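PDB 4XCQ: TubZ from Clostridium botulinum C phage, which belongs to the tubulin/FtsZ family and holds a guanosine-5'-diphosphate in its Rossmann-like nucleotide-binding domain. Local coordinates for residues V126-K131 against L164-R169; I159-L164 against K210-I215. All blocks are in the same frame, centred on the assembly; numbering follows the deposited sequence.

Interaction 1: residues V126-K131 against L164-R169; sequences VGVLPK and LDNNKR. With GDP (guanosine-5'-diphosphate), chain B.
Leu-164 pairs between Gly-127 and Leu-129 in the parallel strand pair of a beta-alpha-beta unit, strand 122-129, helix 136-152 and strand 160-165, of the nucleotide-binding domain. Its backbone N donates to Gly-127 O (2.8 Å), and its O accepts from Leu-129 N at 2.7 Å with an N-H...O angle of 174°. Asn-166 N then donates to Leu-129 O (3.0 Å), which carries the parallel pattern one residue past the last bridge, Leu-129 with Asp-165. This end is tightly packed and buried. On one face of the sheet Leu-164 CD1 lies 4.0 Å from Val-126 CG1 and also touches Val-128 CG2, while Leu-129 and Asp-165 point to the other face.

Just past the strand ends, the Asn-166 amide reads GDP. OD1 accepts from N2 of the guanine (2.9 Å), and ND2 donates nearly straight, at 171°, to N3 (2.9 Å), with a longer bond to the ribose O2'. These opposed donor and acceptor roles fix which way the amide is turned. Val-128 CG1 packs beside both OD1 and GDP N2, and Pro-130 borders the ribose, so the strand end forms a wall of the pocket.

Beyond Pro-130 the contact opens toward solvent. Partly exposed Lys-131 runs extended past the Asn-166 carbonyl, then bends at its last torsion (chi4 -70°), bringing NZ to Asn-166 O at 3.1 Å; Glu-170 O accepts from the same ammonium. Exposed Asn-167 takes the backbone N of Ala-132 on its OD1. It lies in the type I turn Asp-165 to Lys-168, whose start is overlaid by an Asx turn: Asp-165 OD1 receives Asn-167 N from above the carboxylate plane and, on its syn lone pair, Asn-167 ND2 at 2.8 Å.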
ATOM      1  N   VAL A 126       0.920   2.241  -1.880  1.00 29.98           N
ATOM      2  CA  VAL A 126       0.765   1.769  -0.511  1.00 41.67           C
ATOM      3  C   VAL A 126       1.103   2.916   0.438  1.00 48.48           C
ATOM      4  O   VAL A 126       2.254   3.348   0.519  1.00 50.33           O
ATOM      5  CB  VAL A 126       1.664   0.552  -0.205  1.00 38.42           C
ATOM      6  CG1 VAL A 126       1.545   0.155   1.257  1.00 27.44           C
ATOM      7  CG2 VAL A 126       1.302  -0.619  -1.102  1.00 43.80           C
ATOM      8  N   GLY A 127       0.088   3.419   1.135  1.00 43.93           N
ATOM      9  CA  GLY A 127       0.257   4.541   2.036  1.00 38.54           C
ATOM     10  C   GLY A 127      -0.040   4.186   3.479  1.00 37.06           C
ATOM     11  O   GLY A 127      -0.839   3.291   3.761  1.00 38.53           O
ATOM     12  N   VAL A 128       0.607   4.889   4.401  1.00 35.47           N
ATOM     13  CA  VAL A 128       0.427   4.606   5.817  1.00 36.99           C
ATOM     14  C   VAL A 128      -0.070   5.836   6.571  1.00 33.26           C
ATOM     15  O   VAL A 128       0.613   6.861   6.637  1.00 36.37           O
ATOM     16  CB  VAL A 128       1.735   4.108   6.467  1.00 41.57           C
ATOM     17  CG1 VAL A 128       1.459   3.603   7.866  1.00 42.55           C
ATOM     18  CG2 VAL A 128       2.368   3.015   5.624  1.00 39.60           C
ATOM     19  N   LEU A 129      -1.274   5.728   7.122  1.00 29.22           N
ATOM     20  CA  LEU A 129      -1.849   6.794   7.925  1.00 34.02           C
ATOM     21  C   LEU A 129      -1.194   6.808   9.306  1.00 42.52           C
ATOM     22  O   LEU A 129      -0.978   5.755   9.903  1.00 43.73           O
ATOM     23  CB  LEU A 129      -3.363   6.613   8.046  1.00 39.20           C
ATOM     24  CG  LEU A 129      -4.151   6.556   6.730  1.00 40.68           C
ATOM     25  CD1 LEU A 129      -5.581   6.117   6.982  1.00 39.46           C
ATOM     26  CD2 LEU A 129      -4.133   7.900   6.022  1.00 43.64           C
ATOM     27  N   PRO A 130      -0.867   8.007   9.813  1.00 39.57           N
ATOM     28  CA  PRO A 130      -0.252   8.171  11.136  1.00 38.70           C
ATOM     29  C   PRO A 130      -1.194   7.771  12.264  1.00 47.00           C
ATOM     30  O   PRO A 130      -2.402   7.693  12.038  1.00 33.76           O
ATOM     31  CB  PRO A 130       0.043   9.671  11.200  1.00 38.00           C
ATOM     32  CG  PRO A 130      -0.981  10.283  10.291  1.00 34.74           C
ATOM     33  CD  PRO A 130      -1.112   9.305   9.158  1.00 29.74           C
ATOM     34  N   LYS A 131      -0.649   7.524  13.452  1.00 52.96           N
ATOM     35  CA  LYS A 131      -1.474   7.325  14.641  1.00 53.44           C
ATOM     36  C   LYS A 131      -2.220   8.618  14.941  1.00 52.09           C
ATOM     37  O   LYS A 131      -1.767   9.700  14.565  1.00 54.51           O
ATOM     38  CB  LYS A 131      -0.624   6.909  15.847  1.00 52.01           C
ATOM     39  CG  LYS A 131      -0.043   5.502  15.779  1.00 50.03           C
ATOM     40  CD  LYS A 131       0.822   5.228  17.008  1.00 49.06           C
ATOM     41  CE  LYS A 131       1.466   3.846  16.976  1.00 45.83           C
ATOM     42  NZ  LYS A 131       0.478   2.749  17.154  1.00 54.91           N
ATOM     43  N   LEU A 164      -3.045   1.801   4.673  1.00 33.82           N
ATOM     44  CA  LEU A 164      -2.736   1.221   5.976  1.00 34.28           C
ATOM     45  C   LEU A 164      -2.902   2.229   7.107  1.00 39.36           C
ATOM     46  O   LEU A 164      -2.683   3.430   6.921  1.00 38.29           O
ATOM     47  CB  LEU A 164      -1.312   0.665   5.983  1.00 38.04           C
ATOM     48  CG  LEU A 164      -0.956  -0.371   4.916  1.00 37.32           C
ATOM     49  CD1 LEU A 164       0.536  -0.716   4.986  1.00 27.78           C
ATOM     50  CD2 LEU A 164      -1.815  -1.622   5.064  1.00 44.43           C
ATOM     51  N   ASP A 165      -3.273   1.730   8.284  1.00 41.44           N
ATOM     52  CA  ASP A 165      -3.561   2.585   9.435  1.00 42.33           C
ATOM     53  C   ASP A 165      -2.728   2.205  10.661  1.00 42.36           C
ATOM     54  O   ASP A 165      -2.967   1.167  11.289  1.00 34.98           O
ATOM     55  CB  ASP A 165      -5.052   2.516   9.780  1.00 49.65           C
ATOM     56  CG  ASP A 165      -5.484   3.599  10.760  1.00 57.77           C
ATOM     57  OD1 ASP A 165      -4.617   4.336  11.282  1.00 55.70           O
ATOM     58  OD2 ASP A 165      -6.702   3.698  11.021  1.00 59.49           O
ATOM     59  N   ASN A 166      -1.779   3.070  11.015  1.00 25.87           N
ATOM     60  CA  ASN A 166      -0.922   2.852  12.177  1.00 29.24           C
ATOM     61  C   ASN A 166      -1.679   2.878  13.502  1.00 33.31           C
ATOM     62  O   ASN A 166      -1.131   2.518  14.543  1.00 46.06           O
ATOM     63  CB  ASN A 166       0.205   3.894  12.203  1.00 26.37           C
ATOM     64  CG  ASN A 166       1.389   3.480  11.359  1.00 42.13           C
ATOM     65  OD1 ASN A 166       1.388   2.401  10.757  1.00 45.71           O
ATOM     66  ND2 ASN A 166       2.400   4.339  11.291  1.00 35.60           N
ATOM     67  N   ASN A 167      -2.937   3.308  13.466  1.00 43.61           N
ATOM     68  CA  ASN A 167      -3.791   3.237  14.646  1.00 45.16           C
ATOM     69  C   ASN A 167      -4.230   1.810  14.954  1.00 48.27           C
ATOM     70  O   ASN A 167      -4.623   1.506  16.080  1.00 58.37           O
ATOM     71  CB  ASN A 167      -5.026   4.122  14.477  1.00 49.55           C
ATOM     72  CG  ASN A 167      -4.699   5.597  14.536  1.00 57.80           C
ATOM     73  OD1 ASN A 167      -4.583   6.177  15.617  1.00 53.83           O
ATOM     74  ND2 ASN A 167      -4.556   6.218  13.371  1.00 65.24           N
ATOM     75  N   LYS A 168      -4.172   0.935  13.954  1.00 48.03           N
ATOM     76  CA  LYS A 168      -4.673  -0.427  14.122  1.00 41.69           C
ATOM     77  C   LYS A 168      -3.688  -1.312  14.872  1.00 43.23           C
ATOM     78  O   LYS A 168      -4.057  -2.379  15.356  1.00 45.01           O
ATOM     79  CB  LYS A 168      -5.007  -1.049  12.766  1.00 37.68           C
ATOM     80  CG  LYS A 168      -6.030  -0.249  11.965  1.00 34.11           C
ATOM     81  CD  LYS A 168      -7.273   0.019  12.789  1.00 36.96           C
ATOM     82  CE  LYS A 168      -8.055  -1.260  13.064  1.00 39.38           C
ATOM     83  NZ  LYS A 168      -8.674  -1.773  11.813  1.00 40.88           N
ATOM     84  N   ARG A 169      -2.435  -0.872  14.966  1.00 42.45           N
ATOM     85  CA  ARG A 169      -1.440  -1.604  15.752  1.00 47.16           C
ATOM     86  C   ARG A 169      -0.645  -0.703  16.684  1.00 55.72           C
ATOM     87  O   ARG A 169      -0.505   0.500  16.456  1.00 51.01           O
ATOM     88  CB  ARG A 169      -0.462  -2.360  14.851  1.00 42.67           C
ATOM     89  CG  ARG A 169      -1.042  -3.559  14.143  1.00 39.62           C
ATOM     90  CD  ARG A 169      -1.536  -4.634  15.099  1.00 38.46           C
ATOM     91  NE  ARG A 169      -2.018  -5.778  14.334  1.00 34.91           N
ATOM     92  CZ  ARG A 169      -3.229  -5.848  13.786  1.00 41.50           C
ATOM     93  NH1 ARG A 169      -3.585  -6.920  13.092  1.00 37.81           N
ATOM     94  NH2 ARG A 169      -4.086  -4.845  13.932  1.00 41.00           N
TER
HETATM   95  PB  GDP B 401       9.972  10.039   5.763  1.00 39.12           P
HETATM   96  O1B GDP B 401       8.953   9.546   4.757  1.00 48.46           O
HETATM   97  O2B GDP B 401      10.263  11.504   5.512  1.00 32.45           O
HETATM   98  O3B GDP B 401      11.251   9.241   5.653  1.00 33.47           O
HETATM   99  O3A GDP B 401       9.372   9.898   7.239  1.00 36.16           O
HETATM  100  PA  GDP B 401       8.940   8.489   7.872  1.00 48.92           P
HETATM  101  O1A GDP B 401       9.834   8.084   9.017  1.00 55.35           O
HETATM  102  O2A GDP B 401       8.855   7.395   6.829  1.00 51.76           O
HETATM  103  O5' GDP B 401       7.478   8.900   8.382  1.00 57.89           O
HETATM  104  C5' GDP B 401       7.218   9.185   9.747  1.00 54.52           C
HETATM  105  C4' GDP B 401       5.744   8.896   9.944  1.00 58.38           C
HETATM  106  O4' GDP B 401       5.449   7.701   9.216  1.00 57.94           O
HETATM  107  C3' GDP B 401       5.440   8.634  11.402  1.00 52.18           C
HETATM  108  O3' GDP B 401       4.545   9.649  11.850  1.00 56.04           O
HETATM  109  C2' GDP B 401       4.778   7.270  11.445  1.00 54.76           C
HETATM  110  O2' GDP B 401       3.372   7.446  11.634  1.00 56.49           O
HETATM  111  C1' GDP B 401       4.992   6.655  10.074  1.00 53.40           C
HETATM  112  N9  GDP B 401       6.036   5.594  10.033  1.00 54.15           N
HETATM  113  C8  GDP B 401       7.366   5.821  10.063  1.00 51.00           C
HETATM  114  N7  GDP B 401       8.072   4.667   9.981  1.00 47.85           N
HETATM  115  C5  GDP B 401       7.180   3.664   9.878  1.00 50.43           C
HETATM  116  C6  GDP B 401       7.254   2.190   9.754  1.00 45.76           C
HETATM  117  O6  GDP B 401       8.363   1.611   9.724  1.00 41.70           O
HETATM  118  N1  GDP B 401       6.104   1.504   9.678  1.00 42.75           N
HETATM  119  C2  GDP B 401       4.902   2.113   9.711  1.00 42.49           C
HETATM  120  N2  GDP B 401       3.788   1.342   9.628  1.00 39.22           N
HETATM  121  N3  GDP B 401       4.761   3.461   9.824  1.00 39.07           N
HETATM  122  C4  GDP B 401       5.840   4.276   9.908  1.00 49.33           C

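Interaction 2: residues I159-L164 against K210-I215; sequences ISIYLL and KKSNVI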
ATOM      1  N   ILE A 159      -5.312   4.360 -10.083  1.00 40.99           N
ATOM      2  CA  ILE A 159      -4.284   3.537  -9.452  1.00 40.08           C
ATOM      3  C   ILE A 159      -4.856   2.543  -8.450  1.00 31.99           C
ATOM      4  O   ILE A 159      -6.007   2.651  -8.032  1.00 34.73           O
ATOM      5  CB  ILE A 159      -3.232   4.402  -8.711  1.00 39.89           C
ATOM      6  CG1 ILE A 159      -3.863   5.120  -7.516  1.00 36.32           C
ATOM      7  CG2 ILE A 159      -2.570   5.404  -9.659  1.00 37.07           C
ATOM      8  CD1 ILE A 159      -2.834   5.703  -6.546  1.00 36.88           C
ATOM      9  N   SER A 160      -4.034   1.570  -8.071  1.00 37.33           N
ATOM     10  CA  SER A 160      -4.363   0.662  -6.977  1.00 45.54           C
ATOM     11  C   SER A 160      -3.927   1.279  -5.649  1.00 46.95           C
ATOM     12  O   SER A 160      -2.808   1.777  -5.529  1.00 43.76           O
ATOM     13  CB  SER A 160      -3.691  -0.692  -7.181  1.00 39.47           C
ATOM     14  OG  SER A 160      -4.182  -1.325  -8.349  1.00 53.98           O
ATOM     15  N   ILE A 161      -4.812   1.255  -4.656  1.00 40.00           N
ATOM     16  CA  ILE A 161      -4.512   1.861  -3.367  1.00 35.96           C
ATOM     17  C   ILE A 161      -4.573   0.863  -2.212  1.00 42.27           C
ATOM     18  O   ILE A 161      -5.618   0.280  -1.932  1.00 39.56           O
ATOM     19  CB  ILE A 161      -5.470   3.020  -3.055  1.00 31.36           C
ATOM     20  CG1 ILE A 161      -5.342   4.122  -4.109  1.00 39.82           C
ATOM     21  CG2 ILE A 161      -5.179   3.585  -1.679  1.00 23.68           C
ATOM     22  CD1 ILE A 161      -6.328   5.268  -3.914  1.00 39.53           C
ATOM     23  N   TYR A 162      -3.436   0.677  -1.549  1.00 43.89           N
ATOM     24  CA  TYR A 162      -3.365  -0.106  -0.321  1.00 39.46           C
ATOM     25  C   TYR A 162      -3.193   0.846   0.860  1.00 34.03           C
ATOM     26  O   TYR A 162      -2.097   1.368   1.102  1.00 31.15           O
ATOM     27  CB  TYR A 162      -2.216  -1.114  -0.390  1.00 38.65           C
ATOM     28  CG  TYR A 162      -2.371  -2.105  -1.519  1.00 38.71           C
ATOM     29  CD1 TYR A 162      -2.950  -3.347  -1.303  1.00 37.64           C
ATOM     30  CD2 TYR A 162      -1.955  -1.790  -2.809  1.00 41.74           C
ATOM     31  CE1 TYR A 162      -3.105  -4.253  -2.339  1.00 42.99           C
ATOM     32  CE2 TYR A 162      -2.103  -2.688  -3.851  1.00 41.07           C
ATOM     33  CZ  TYR A 162      -2.681  -3.919  -3.610  1.00 46.71           C
ATOM     34  OH  TYR A 162      -2.832  -4.819  -4.640  1.00 51.55           O
ATOM     35  N   LEU A 163      -4.283   1.089   1.581  1.00 27.05           N
ATOM     36  CA  LEU A 163      -4.288   2.117   2.617  1.00 35.91           C
ATOM     37  C   LEU A 163      -4.167   1.517   4.016  1.00 35.91           C
ATOM     38  O   LEU A 163      -5.071   0.823   4.489  1.00 36.36           O
ATOM     39  CB  LEU A 163      -5.556   2.974   2.518  1.00 31.53           C
ATOM     40  CG  LEU A 163      -5.522   4.307   3.281  1.00 35.59           C
ATOM     41  CD1 LEU A 163      -4.343   5.177   2.840  1.00 29.96           C
ATOM     42  CD2 LEU A 163      -6.842   5.065   3.141  1.00 31.93           C
ATOM     43  N   LEU A 164      -3.045   1.801   4.673  1.00 33.82           N
ATOM     44  CA  LEU A 164      -2.736   1.221   5.976  1.00 34.28           C
ATOM     45  C   LEU A 164      -2.902   2.229   7.107  1.00 39.36           C
ATOM     46  O   LEU A 164      -2.683   3.430   6.921  1.00 38.29           O
ATOM     47  CB  LEU A 164      -1.312   0.665   5.983  1.00 38.04           C
ATOM     48  CG  LEU A 164      -0.956  -0.371   4.916  1.00 37.32           C
ATOM     49  CD1 LEU A 164       0.536  -0.716   4.986  1.00 27.78           C
ATOM     50  CD2 LEU A 164      -1.815  -1.622   5.064  1.00 44.43           C
ATOM     51  N   LYS A 210      -8.269  -1.080 -10.021  1.00 47.24           N
ATOM     52  CA  LYS A 210      -8.162   0.306  -9.589  1.00 41.96           C
ATOM     53  C   LYS A 210      -8.858   0.542  -8.253  1.00 40.13           C
ATOM     54  O   LYS A 210      -9.580  -0.325  -7.760  1.00 38.36           O
ATOM     55  CB  LYS A 210      -8.746   1.231 -10.648  1.00 46.94           C
ATOM     56  CG  LYS A 210      -8.252   0.962 -12.053  1.00 49.89           C
ATOM     57  CD  LYS A 210      -6.765   1.201 -12.186  1.00 49.41           C
ATOM     58  CE  LYS A 210      -6.335   1.045 -13.637  1.00 53.76           C
ATOM     59  NZ  LYS A 210      -7.093   1.975 -14.523  1.00 55.21           N
ATOM     60  N   LYS A 211      -8.632   1.730  -7.693  1.00 34.11           N
ATOM     61  CA  LYS A 211      -9.166   2.156  -6.393  1.00 37.64           C
ATOM     62  C   LYS A 211      -8.549   1.388  -5.215  1.00 37.05           C
ATOM     63  O   LYS A 211      -7.404   0.937  -5.283  1.00 37.01           O
ATOM     64  CB  LYS A 211     -10.694   2.042  -6.368  1.00 42.99           C
ATOM     65  CG  LYS A 211     -11.385   2.890  -7.427  1.00 46.84           C
ATOM     66  CD  LYS A 211     -12.856   3.089  -7.111  1.00 56.06           C
ATOM     67  CE  LYS A 211     -13.744   2.616  -8.254  1.00 69.00           C
ATOM     68  NZ  LYS A 211     -13.672   1.141  -8.454  1.00 70.32           N
ATOM     69  N   SER A 212      -9.308   1.244  -4.138  1.00 42.03           N
ATOM     70  CA  SER A 212      -8.746   0.771  -2.876  1.00 43.13           C
ATOM     71  C   SER A 212      -8.880  -0.738  -2.673  1.00 39.17           C
ATOM     72  O   SER A 212      -9.971  -1.296  -2.777  1.00 44.41           O
ATOM     73  CB  SER A 212      -9.404   1.510  -1.708  1.00 39.88           C
ATOM     74  OG  SER A 212      -8.747   1.218  -0.494  1.00 49.23           O
ATOM     75  N   ASN A 213      -7.757  -1.386  -2.370  1.00 36.55           N
ATOM     76  CA  ASN A 213      -7.737  -2.821  -2.121  1.00 38.66           C
ATOM     77  C   ASN A 213      -7.459  -3.156  -0.644  1.00 41.29           C
ATOM     78  O   ASN A 213      -6.782  -2.404   0.060  1.00 38.83           O
ATOM     79  CB  ASN A 213      -6.705  -3.496  -3.034  1.00 46.85           C
ATOM     80  CG  ASN A 213      -6.970  -3.233  -4.523  1.00 60.31           C
ATOM     81  OD1 ASN A 213      -8.048  -2.772  -4.908  1.00 54.97           O
ATOM     82  ND2 ASN A 213      -5.982  -3.531  -5.362  1.00 66.67           N
ATOM     83  N   VAL A 214      -8.016  -4.275  -0.182  1.00 39.26           N
ATOM     84  CA  VAL A 214      -7.847  -4.744   1.195  1.00 42.19           C
ATOM     85  C   VAL A 214      -7.563  -6.247   1.211  1.00 45.85           C
ATOM     86  O   VAL A 214      -8.200  -7.006   0.483  1.00 47.88           O
ATOM     87  CB  VAL A 214      -9.103  -4.448   2.057  1.00 52.86           C
ATOM     88  CG1 VAL A 214      -8.987  -5.092   3.434  1.00 41.55           C
ATOM     89  CG2 VAL A 214      -9.328  -2.948   2.190  1.00 58.79           C
ATOM     90  N   ILE A 215      -6.605  -6.677   2.031  1.00 42.88           N
ATOM     91  CA  ILE A 215      -6.293  -8.101   2.152  1.00 42.90           C
ATOM     92  C   ILE A 215      -6.623  -8.604   3.553  1.00 37.56           C
ATOM     93  O   ILE A 215      -6.208  -8.011   4.546  1.00 44.59           O
ATOM     94  CB  ILE A 215      -4.809  -8.394   1.843  1.00 42.69           C
ATOM     95  CG1 ILE A 215      -4.385  -7.720   0.534  1.00 41.57           C
ATOM     96  CG2 ILE A 215      -4.561  -9.901   1.790  1.00 34.97           C
ATOM     97  CD1 ILE A 215      -2.883  -7.800   0.247  1.00 24.97           C
TER
HETATM   98  O   HOH W   1      -6.904   0.357   1.115  1.00 38.84           O
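Leu-163 N, Ser-212 OG and Asn-213 O grip one water between strands 160-164 and 211-215. The water accepts from Leu-163 N (2.8 Å), donates to Asn-213 O (3.0 Å) and lies 2.6 Å from Ser-212 OG. It occupies the position of the next direct bond in the parallel pattern: Leu-163 N and Asn-213 O are 4.6 Å apart, too far to pair. The widening is consistent with splay, since the strand axes approach to 4.5 Å but run 50° from parallel. Ser-212 reaches the water because OG stands anti to the backbone N (chi1 -171°), a position from which it also bonds Gln-290 OE1.

On the N-terminal side of the water the strands pair directly. Ile-161 bonds twice to strand 211-215, its N donating to Lys-211 O and its O accepting from Asn-213 N at 2.7 Å; the Ser-212 CA-H leans on the same Ile-161 O. The bond from Lys-211 N to Ile-159 O, at the start of the pairing, is bent and weak.

On the face bearing Tyr-162, the phenol and Asn-213 cross with ring and amide planes 89° apart. Asn-213 CB makes an off-centre CH-pi contact, 4.2 Å from the centroid of the Tyr-162 ring, and ND2 gives a weak bond to Tyr-162 OH at 3.5 Å. The other amide atom, OD1, accepts from Gly-286 N, so this buried side chain links three adjacent strands. Farther along, Ile-215 CD1 approaches the same ring at CE1.

The contact lies inside one mixed sheet, where a strand of the nucleotide-binding region meets one of the C-terminal family region: strand 122-129 flanks 160-165, strand 281-287 flanks 211-217 in antiparallel fashion, and helix 172-187 packs Phe-186 onto both Tyr-162 and Ile-215.

The two interactions have centres about 13 Å apart and share strand 160-165; Leu-164 falls in both ranges, though it makes contacts across interaction 1 only. Interaction 1 uses one edge of that strand, toward 122-129, and interaction 2 uses the other, toward 211-217, so three consecutive parallel strands of the large mixed sheet are joined in order. Along the chain their segments alternate: 126-131, 159-164, 164-169, then 210-215. A direct contact connects them too, with Gly-127 N lying 3.0 Å from Tyr-162 O, probably hydrogen-bonded. Structurally, strand 160-165 leads into the guanine-binding Asn-166 and, along its edge away from 122-129, pairs with the first strand of the C-terminal family region.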